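Endonuclease and methylase LlaGI (Lactococcus lactis, PDB 5FFJ) combines a helicase-like ATPase, a DNA methyltransferase and a DNA-sequence specificity domain in one Type ISP restriction-modification polypeptide, deposited here without its nuclease. Local coordinates at residues Gln19-Asn24 with Val243-Gly248; Leu67-Ser72 with Val147-Gln152; Leu1180-Gly1185 with Leu1195-Leu1200. All coordinates share one frame; numbering follows the deposited sequence.

Contact 1: residues Gln19-Asn24 with Val243-Gly248; sequences QTAKEN and VFFRMG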
loop_
_atom_site.group_PDB
_atom_site.type_symbol
_atom_site.label_atom_id
_atom_site.label_comp_id
_atom_site.label_asym_id
_atom_site.label_seq_id
_atom_site.Cartn_x
_atom_site.Cartn_y
_atom_site.Cartn_z
ATOM N N GLN A 19 -35.218 21.430 -19.326
ATOM C CA GLN A 19 -35.644 21.895 -18.010
ATOM C C GLN A 19 -34.596 21.514 -16.971
ATOM O O GLN A 19 -34.214 22.326 -16.127
ATOM C CB GLN A 19 -37.003 21.293 -17.637
ATOM C CG GLN A 19 -37.534 21.706 -16.266
ATOM C CD GLN A 19 -38.000 23.148 -16.223
ATOM O OE1 GLN A 19 -38.382 23.720 -17.243
ATOM N NE2 GLN A 19 -37.972 23.744 -15.035
ATOM N N THR A 20 -34.149 20.263 -17.043
ATOM C CA THR A 20 -33.080 19.761 -16.185
ATOM C C THR A 20 -31.838 20.644 -16.308
ATOM O O THR A 20 -31.293 21.106 -15.304
ATOM C CB THR A 20 -32.714 18.294 -16.540
ATOM O OG1 THR A 20 -33.822 17.432 -16.252
ATOM C CG2 THR A 20 -31.491 17.817 -15.762
ATOM N N ALA A 21 -31.404 20.876 -17.545
ATOM C CA ALA A 21 -30.259 21.742 -17.824
ATOM C C ALA A 21 -30.479 23.138 -17.257
ATOM O O ALA A 21 -29.570 23.738 -16.680
ATOM C CB ALA A 21 -30.004 21.820 -19.326
ATOM N N LYS A 22 -31.693 23.651 -17.431
ATOM C CA LYS A 22 -32.057 24.950 -16.881
ATOM C C LYS A 22 -31.955 24.920 -15.361
ATOM O O LYS A 22 -31.378 25.818 -14.752
ATOM C CB LYS A 22 -33.471 25.343 -17.316
ATOM N N GLU A 23 -32.512 23.877 -14.752
ATOM C CA GLU A 23 -32.448 23.711 -13.302
ATOM C C GLU A 23 -31.005 23.625 -12.804
ATOM O O GLU A 23 -30.618 24.354 -11.889
ATOM C CB GLU A 23 -33.226 22.465 -12.874
ATOM C CG GLU A 23 -34.573 22.773 -12.241
ATOM C CD GLU A 23 -35.599 21.683 -12.493
ATOM O OE1 GLU A 23 -35.214 20.496 -12.534
ATOM O OE2 GLU A 23 -36.793 22.016 -12.658
ATOM N N ASN A 24 -30.215 22.736 -13.404
ATOM C CA ASN A 24 -28.809 22.586 -13.038
ATOM C C ASN A 24 -28.050 23.896 -13.204
ATOM O O ASN A 24 -27.242 24.270 -12.351
ATOM C CB ASN A 24 -28.137 21.498 -13.881
ATOM C CG ASN A 24 -28.883 20.177 -13.844
ATOM O OD1 ASN A 24 -28.974 19.482 -14.854
ATOM N ND2 ASN A 24 -29.421 19.827 -12.682
ATOM N N VAL A 243 -18.761 21.748 -15.102
ATOM C CA VAL A 243 -19.904 21.542 -15.986
ATOM C C VAL A 243 -21.119 21.129 -15.151
ATOM O O VAL A 243 -21.035 20.214 -14.330
ATOM C CB VAL A 243 -19.589 20.480 -17.085
ATOM C CG1 VAL A 243 -18.181 20.702 -17.652
ATOM C CG2 VAL A 243 -19.743 19.047 -16.564
ATOM N N PHE A 244 -22.235 21.829 -15.347
ATOM C CA PHE A 244 -23.452 21.571 -14.579
ATOM C C PHE A 244 -24.411 20.649 -15.321
ATOM O O PHE A 244 -25.350 20.116 -14.730
ATOM C CB PHE A 244 -24.160 22.886 -14.234
ATOM C CG PHE A 244 -24.446 23.772 -15.427
ATOM C CD1 PHE A 244 -25.481 23.476 -16.301
ATOM C CD2 PHE A 244 -23.689 24.914 -15.659
ATOM C CE1 PHE A 244 -25.746 24.294 -17.390
ATOM C CE2 PHE A 244 -23.955 25.734 -16.747
ATOM C CZ PHE A 244 -24.984 25.421 -17.611
ATOM N N PHE A 245 -24.171 20.462 -16.614
ATOM C CA PHE A 245 -24.988 19.560 -17.415
ATOM C C PHE A 245 -24.173 18.917 -18.530
ATOM O O PHE A 245 -23.172 19.476 -18.986
ATOM C CB PHE A 245 -26.188 20.299 -18.012
ATOM C CG PHE A 245 -27.206 19.386 -18.645
ATOM C CD1 PHE A 245 -28.133 18.716 -17.865
ATOM C CD2 PHE A 245 -27.229 19.190 -20.018
ATOM C CE1 PHE A 245 -29.068 17.872 -18.438
ATOM C CE2 PHE A 245 -28.164 18.346 -20.596
ATOM C CZ PHE A 245 -29.083 17.689 -19.804
ATOM N N ARG A 246 -24.610 17.736 -18.954
ATOM C CA ARG A 246 -23.951 17.000 -20.026
ATOM C C ARG A 246 -24.930 16.070 -20.741
ATOM O O ARG A 246 -25.796 15.459 -20.112
ATOM C CB ARG A 246 -22.773 16.195 -19.475
ATOM N N MET A 247 -24.781 15.975 -22.059
ATOM C CA MET A 247 -25.592 15.085 -22.882
ATOM C C MET A 247 -24.707 14.341 -23.870
ATOM O O MET A 247 -24.075 14.947 -24.737
ATOM C CB MET A 247 -26.670 15.869 -23.634
ATOM C CG MET A 247 -27.462 15.057 -24.653
ATOM S SD MET A 247 -28.407 13.715 -23.911
ATOM C CE MET A 247 -29.543 14.643 -22.886
ATOM N N GLY A 248 -24.670 13.021 -23.727
ATOM C CA GLY A 248 -23.942 12.172 -24.647
ATOM C C GLY A 248 -24.811 11.882 -25.852
ATOM O O GLY A 248 -26.032 11.790 -25.729
#

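Contact 2: residues Leu67-Ser72 with Val147-Gln152; sequences LYLVPS and VFSTYQ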
loop_
_atom_site.group_PDB
_atom_site.type_symbol
_atom_site.label_atom_id
_atom_site.label_comp_id
_atom_site.label_asym_id
_atom_site.label_seq_id
_atom_site.Cartn_x
_atom_site.Cartn_y
_atom_site.Cartn_z
ATOM N N LEU A 67 -24.430 38.705 -23.275
ATOM C CA LEU A 67 -23.481 38.703 -24.381
ATOM C C LEU A 67 -23.410 37.308 -24.986
ATOM O O LEU A 67 -23.003 36.356 -24.319
ATOM C CB LEU A 67 -22.091 39.151 -23.918
ATOM C CG LEU A 67 -21.019 39.214 -25.014
ATOM C CD1 LEU A 67 -21.348 40.294 -26.038
ATOM C CD2 LEU A 67 -19.632 39.438 -24.423
ATOM N N TYR A 68 -23.811 37.195 -26.249
ATOM C CA TYR A 68 -23.799 35.917 -26.948
ATOM C C TYR A 68 -22.724 35.917 -28.030
ATOM O O TYR A 68 -22.918 36.466 -29.117
ATOM C CB TYR A 68 -25.172 35.623 -27.556
ATOM C CG TYR A 68 -25.366 34.172 -27.923
ATOM C CD1 TYR A 68 -24.972 33.690 -29.164
ATOM C CD2 TYR A 68 -25.942 33.282 -27.027
ATOM C CE1 TYR A 68 -25.147 32.362 -29.501
ATOM C CE2 TYR A 68 -26.122 31.953 -27.355
ATOM C CZ TYR A 68 -25.723 31.498 -28.593
ATOM O OH TYR A 68 -25.899 30.175 -28.925
ATOM N N LEU A 69 -21.589 35.299 -27.719
ATOM C CA LEU A 69 -20.451 35.274 -28.625
ATOM C C LEU A 69 -20.519 34.064 -29.544
ATOM O O LEU A 69 -20.932 32.981 -29.130
ATOM C CB LEU A 69 -19.144 35.271 -27.837
ATOM C CG LEU A 69 -18.908 36.548 -27.030
ATOM C CD1 LEU A 69 -17.800 36.330 -26.036
ATOM C CD2 LEU A 69 -18.566 37.718 -27.943
ATOM N N VAL A 70 -20.109 34.260 -30.793
ATOM C CA VAL A 70 -20.276 33.245 -31.823
ATOM C C VAL A 70 -19.175 33.339 -32.891
ATOM O O VAL A 70 -18.773 34.433 -33.275
ATOM C CB VAL A 70 -21.674 33.387 -32.473
ATOM C CG1 VAL A 70 -21.800 34.707 -33.211
ATOM C CG2 VAL A 70 -21.947 32.267 -33.417
ATOM N N PRO A 71 -18.681 32.188 -33.382
ATOM C CA PRO A 71 -17.608 32.265 -34.384
ATOM C C PRO A 71 -18.055 32.791 -35.752
ATOM O O PRO A 71 -17.667 33.895 -36.134
ATOM C CB PRO A 71 -17.135 30.812 -34.498
ATOM C CG PRO A 71 -18.289 29.991 -34.045
ATOM C CD PRO A 71 -18.965 30.797 -32.986
ATOM N N SER A 72 -18.861 32.011 -36.468
ATOM C CA SER A 72 -19.212 32.315 -37.855
ATOM C C SER A 72 -20.302 33.379 -37.949
ATOM O O SER A 72 -20.987 33.664 -36.967
ATOM C CB SER A 72 -19.678 31.046 -38.572
ATOM O OG SER A 72 -21.091 30.940 -38.541
ATOM N N VAL A 147 -26.859 41.200 -26.677
ATOM C CA VAL A 147 -25.913 41.631 -27.694
ATOM C C VAL A 147 -25.237 40.419 -28.328
ATOM O O VAL A 147 -24.407 39.762 -27.701
ATOM C CB VAL A 147 -24.840 42.563 -27.102
ATOM C CG1 VAL A 147 -23.943 43.116 -28.202
ATOM C CG2 VAL A 147 -25.492 43.700 -26.324
ATOM N N PHE A 148 -25.605 40.123 -29.570
ATOM C CA PHE A 148 -24.976 39.042 -30.321
ATOM C C PHE A 148 -23.716 39.556 -31.006
ATOM O O PHE A 148 -23.764 40.542 -31.741
ATOM C CB PHE A 148 -25.948 38.463 -31.350
ATOM C CG PHE A 148 -27.161 37.818 -30.741
ATOM C CD1 PHE A 148 -28.217 38.588 -30.286
ATOM C CD2 PHE A 148 -27.245 36.440 -30.626
ATOM C CE1 PHE A 148 -29.336 37.997 -29.730
ATOM C CE2 PHE A 148 -28.359 35.844 -30.067
ATOM C CZ PHE A 148 -29.406 36.624 -29.620
ATOM N N SER A 149 -22.591 38.888 -30.761
ATOM C CA SER A 149 -21.300 39.363 -31.252
ATOM C C SER A 149 -20.393 38.249 -31.757
ATOM O O SER A 149 -20.498 37.101 -31.331
ATOM C CB SER A 149 -20.573 40.130 -30.148
ATOM O OG SER A 149 -19.242 40.437 -30.524
ATOM N N THR A 150 -19.496 38.610 -32.667
ATOM C CA THR A 150 -18.475 37.691 -33.146
ATOM C C THR A 150 -17.261 37.754 -32.233
ATOM O O THR A 150 -16.958 38.808 -31.670
ATOM C CB THR A 150 -18.046 38.018 -34.588
ATOM O OG1 THR A 150 -17.520 39.349 -34.642
ATOM C CG2 THR A 150 -19.228 37.908 -35.539
ATOM N N TYR A 151 -16.571 36.629 -32.078
ATOM C CA TYR A 151 -15.339 36.600 -31.300
ATOM C C TYR A 151 -14.288 37.516 -31.912
ATOM O O TYR A 151 -13.432 38.048 -31.207
ATOM C CB TYR A 151 -14.775 35.179 -31.212
ATOM C CG TYR A 151 -15.620 34.205 -30.425
ATOM C CD1 TYR A 151 -15.524 34.129 -29.040
ATOM C CD2 TYR A 151 -16.499 33.347 -31.068
ATOM C CE1 TYR A 151 -16.292 33.233 -28.319
ATOM C CE2 TYR A 151 -17.267 32.449 -30.358
ATOM C CZ TYR A 151 -17.162 32.394 -28.986
ATOM O OH TYR A 151 -17.931 31.495 -28.286
ATOM N N GLN A 152 -14.358 37.695 -33.228
ATOM C CA GLN A 152 -13.321 38.421 -33.950
ATOM C C GLN A 152 -13.288 39.889 -33.536
ATOM O O GLN A 152 -12.216 40.466 -33.352
ATOM C CB GLN A 152 -13.525 38.333 -35.468
ATOM C CG GLN A 152 -14.339 37.159 -35.984
ATOM C CD GLN A 152 -13.838 35.812 -35.505
ATOM O OE1 GLN A 152 -12.716 35.683 -35.014
ATOM N NE2 GLN A 152 -14.678 34.794 -35.648
#

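Contact 3: residues Leu1180-Gly1185 with Leu1195-Leu1200; sequences LINISG and LISEYL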
loop_
_atom_site.group_PDB
_atom_site.type_symbol
_atom_site.label_atom_id
_atom_site.label_comp_id
_atom_site.label_asym_id
_atom_site.label_seq_id
_atom_site.Cartn_x
_atom_site.Cartn_y
_atom_site.Cartn_z
ATOM N N LEU A 1180 31.562 -3.459 25.320
ATOM C CA LEU A 1180 30.656 -4.540 24.953
ATOM C C LEU A 1180 30.967 -5.071 23.559
ATOM O O LEU A 1180 31.300 -4.319 22.643
ATOM C CB LEU A 1180 29.193 -4.085 25.049
ATOM C CG LEU A 1180 28.765 -2.714 24.523
ATOM C CD1 LEU A 1180 28.547 -2.730 23.029
ATOM C CD2 LEU A 1180 27.490 -2.285 25.221
ATOM N N ILE A 1181 30.882 -6.391 23.426
ATOM C CA ILE A 1181 31.093 -7.066 22.155
ATOM C C ILE A 1181 29.755 -7.293 21.473
ATOM O O ILE A 1181 29.026 -8.218 21.829
ATOM C CB ILE A 1181 31.803 -8.422 22.340
ATOM C CG1 ILE A 1181 33.129 -8.228 23.072
ATOM C CG2 ILE A 1181 32.030 -9.096 20.991
ATOM C CD1 ILE A 1181 33.800 -9.520 23.470
ATOM N N ASN A 1182 29.422 -6.450 20.504
ATOM C CA ASN A 1182 28.208 -6.663 19.730
ATOM C C ASN A 1182 28.360 -7.873 18.818
ATOM O O ASN A 1182 29.432 -8.111 18.260
ATOM C CB ASN A 1182 27.855 -5.431 18.898
ATOM C CG ASN A 1182 27.554 -4.218 19.752
ATOM O OD1 ASN A 1182 26.566 -4.190 20.485
ATOM N ND2 ASN A 1182 28.398 -3.199 19.651
ATOM N N ILE A 1183 27.281 -8.635 18.679
ATOM C CA ILE A 1183 27.270 -9.803 17.806
ATOM C C ILE A 1183 25.953 -9.916 17.048
ATOM O O ILE A 1183 24.923 -9.409 17.499
ATOM C CB ILE A 1183 27.486 -11.109 18.602
ATOM C CG1 ILE A 1183 26.494 -11.190 19.766
ATOM C CG2 ILE A 1183 28.924 -11.202 19.107
ATOM C CD1 ILE A 1183 26.463 -12.537 20.456
ATOM N N SER A 1184 25.993 -10.584 15.897
ATOM C CA SER A 1184 24.772 -10.947 15.192
ATOM C C SER A 1184 23.940 -11.792 16.148
ATOM O O SER A 1184 24.493 -12.559 16.939
ATOM C CB SER A 1184 25.073 -11.712 13.898
ATOM O OG SER A 1184 26.103 -11.091 13.148
ATOM N N GLY A 1185 22.621 -11.647 16.085
ATOM C CA GLY A 1185 21.744 -12.298 17.039
ATOM C C GLY A 1185 20.751 -13.252 16.415
ATOM O O GLY A 1185 20.037 -12.897 15.481
ATOM N N LEU A 1195 31.444 -6.895 16.342
ATOM C CA LEU A 1195 32.135 -5.612 16.390
ATOM C C LEU A 1195 32.079 -5.044 17.801
ATOM O O LEU A 1195 31.001 -4.869 18.366
ATOM C CB LEU A 1195 31.516 -4.628 15.395
ATOM C CG LEU A 1195 32.205 -3.270 15.250
ATOM C CD1 LEU A 1195 33.682 -3.438 14.935
ATOM C CD2 LEU A 1195 31.520 -2.449 14.167
ATOM N N ILE A 1196 33.244 -4.759 18.369
ATOM C CA ILE A 1196 33.315 -4.241 19.727
ATOM C C ILE A 1196 33.009 -2.748 19.734
ATOM O O ILE A 1196 33.369 -2.026 18.803
ATOM C CB ILE A 1196 34.701 -4.505 20.356
ATOM C CG1 ILE A 1196 34.674 -4.204 21.855
ATOM C CG2 ILE A 1196 35.776 -3.687 19.653
ATOM C CD1 ILE A 1196 35.851 -4.789 22.603
ATOM N N SER A 1197 32.329 -2.295 20.783
ATOM C CA SER A 1197 31.933 -0.898 20.902
ATOM C C SER A 1197 32.282 -0.330 22.269
ATOM O O SER A 1197 32.226 -1.026 23.283
ATOM C CB SER A 1197 30.435 -0.744 20.646
ATOM O OG SER A 1197 30.016 0.588 20.885
ATOM N N GLU A 1198 32.644 0.946 22.275
ATOM C CA GLU A 1198 32.980 1.665 23.496
ATOM C C GLU A 1198 31.753 2.396 24.038
ATOM O O GLU A 1198 31.798 2.995 25.114
ATOM C CB GLU A 1198 34.109 2.655 23.218
ATOM C CG GLU A 1198 34.883 3.093 24.437
ATOM C CD GLU A 1198 36.012 4.043 24.088
ATOM O OE1 GLU A 1198 36.154 4.383 22.893
ATOM O OE2 GLU A 1198 36.756 4.449 25.006
ATOM N N TYR A 1199 30.661 2.333 23.281
ATOM C CA TYR A 1199 29.453 3.090 23.585
ATOM C C TYR A 1199 28.213 2.203 23.589
ATOM O O TYR A 1199 28.269 1.031 23.214
ATOM C CB TYR A 1199 29.268 4.216 22.566
ATOM C CG TYR A 1199 30.412 5.204 22.520
ATOM C CD1 TYR A 1199 31.602 4.890 21.877
ATOM C CD2 TYR A 1199 30.296 6.456 23.108
ATOM C CE1 TYR A 1199 32.648 5.790 21.829
ATOM C CE2 TYR A 1199 31.336 7.365 23.062
ATOM C CZ TYR A 1199 32.510 7.026 22.422
ATOM O OH TYR A 1199 33.548 7.926 22.374
ATOM N N LEU A 1200 27.095 2.777 24.021
ATOM C CA LEU A 1200 25.798 2.125 23.927
ATOM C C LEU A 1200 25.529 1.751 22.471
ATOM O O LEU A 1200 25.873 2.509 21.565
ATOM C CB LEU A 1200 24.710 3.052 24.471
ATOM C CG LEU A 1200 23.297 2.503 24.643
ATOM C CD1 LEU A 1200 22.616 3.250 25.771
ATOM C CD2 LEU A 1200 22.488 2.638 23.364
#

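Contact 1: residues Gln19-Asn24 with Val243-Gly248
Phe245 lays its ring against one side of the helix segment Gln19-Asn24, with Ala21 CB over one face and Thr20 and Asn24 at its edge, near the ring plane. From its CB the side chain reaches straight to the helix, because CG stands anti to the backbone N (chi1 -170°). Phe245 CG comes first, 3.8 Å from Ala21 CB. The two sides of the ring then meet different neighbours. On one, Phe245 CD1 has Asn24 OD1 at 3.2 Å, and Phe245 CE1 has Thr20 CG2 at 3.6 Å. On the other, Phe245 CD2 and CE2 lie near the Ala21 methyl, with CD2 3.9 Å from Ala21 CB. That methyl sits almost centrally over the face, 11° off the ring normal, making a CH-pi contact. The Asn24 amide is turned only 23° from the ring plane. Phe244 meets the same helix at Ala21 and Asn24, obliquely: its CE1 lies 3.9 Å from Ala21 O, and its CD1 is 4.1 Å from Asn24 CB. No hydrogen bond crosses between Gln19-Asn24 and Val243-Gly248, so van der Waals contact with the two phenylalanines joins them. Around them, Phe244 also meets the ring of His28, one turn on in helix 16-31, and both phenylalanines touch Leu37 of strand 34-38. The phenylalanines thus lie between helix 16-31 and Leu37, at the margin of the seven-stranded parallel sheet of the helicase-like ATPase part where 243-245 is the outermost strand.

Contact 2: residues Leu67-Ser72 with Val147-Gln152
Tyr151 turns its CG away from its own carbonyl carbon (chi1 -67°), swinging the ring back under strand 67-70, where Leu69 CB makes a CH-pi contact over one face, offset toward the rim and 3.5 Å from Tyr151 CE1. Pro71 N comes in at the edge of the same ring, and Pro71 CD runs alongside, 3.5 Å from Tyr151 CE2. On the sheet face that carries Tyr68 and Phe148, Tyr68 holds CG anti to its backbone N (chi1 -163°), and its CB touches Phe148 CD2 at 3.8 Å; the two rings are inclined at 45°, and Trp83 of helix 73-86 meets both. Strands 67-70 and 147-150 run parallel and in register, joined by hydrogen bonds from Tyr68 N to Val147 O (3.0 Å), Ser149 N to Tyr68 O (2.9 Å) and Val70 N to Ser149 O (2.9 Å). They are neighbouring inner strands of the P-loop NTPase sheet, and Pro71 and Ser72 probably belong to motif Ia, as in superfamily 2 helicases. Strand 170-174 bonds to the other edge of 67-70 and leads into a DEAH sequence, the probable Walker B motif. Asp174, the last residue of that strand and the first of the DEAH sequence, accepts a hydrogen bond at its backbone O from Tyr151 OH. Past the strand ends, Gln152 bends its chain so that NE2 donates to Pro71 O at 3.2 Å.

Contact 3: residues Leu1180-Gly1185 with Leu1195-Leu1200
Backbone hydrogen bonds tie Leu1180 to Ser1197 in both directions: Leu1180 N donates to Ser1197 O at 3.2 Å, and Ser1197 N returns to Leu1180 O at 2.9 Å, both nearly straight at their hydrogens. Two residues on, Leu1195 N donates to Asn1182 O at 3.0 Å, whereas the return bond from Asn1182 N to Leu1195 O is weak. Between these two hydrogen-bonded pairs stands the non-hydrogen-bonded pair Ile1181-Ile1196.

Side-chain polar contacts gather on the face of Asn1182 and Ser1197. With CG anti to its carbonyl carbon (chi1 -63°), Asn1182 folds its amide across the neighbouring strand, where ND2 adds a second, weak bond to Leu1195 O at 3.3 Å and comes equally near Ser1197 CB. ND2 also bonds to Ser1201 OG, its stronger partner. Ser1197 OG donates to Tyr1199 O at 2.9 Å, from a direction tilted out of the carbonyl plane, within the loop that follows the strand. The two strands form a beta hairpin at one margin of a four-stranded antiparallel sheet in the specificity domain, with strand 1210-1214 bonded to the far edge of 1180-1184. The DNA passes close by.

Apolar contacts lie on both faces. Leu1180 has its CG between the backbone N and the carbonyl carbon (chi1 43°), which directs CD1 over the partner strand, 3.6 Å from Ser1197 CB; the same methyl also rests against the carbonyl oxygen of Tyr1199. On the other face Ile1181 CG1 and Ile1196 CD1 are 4.4 Å apart, a loose touch; both isoleucines also pack on Phe1237 of helix 1234-1243, and Tyr1241 OH of that helix is hydrogen-bonded to Ile1196 N.

How the contacts relate
Contacts 1 and 2 both reach the same parallel sheet of the helicase-like ATPase. The chain between Asn24 and Val243 contains contact 2, so its strand pairing is nested within the loop that contact 1 closes. Their centres are 23 Å apart and their nearest atoms about 12 Å: contact 2 joins inner strands, contact 1 clasps a margin. Contact 3 follows later in the chain, on the opposite side of its centre, in the specificity domain, 73 Å from contact 1 and 82 Å from contact 2 between centres. It alone lies near the DNA, about 6 Å at the nearest atom, against about 33 Å and 44 Å for contacts 1 and 2.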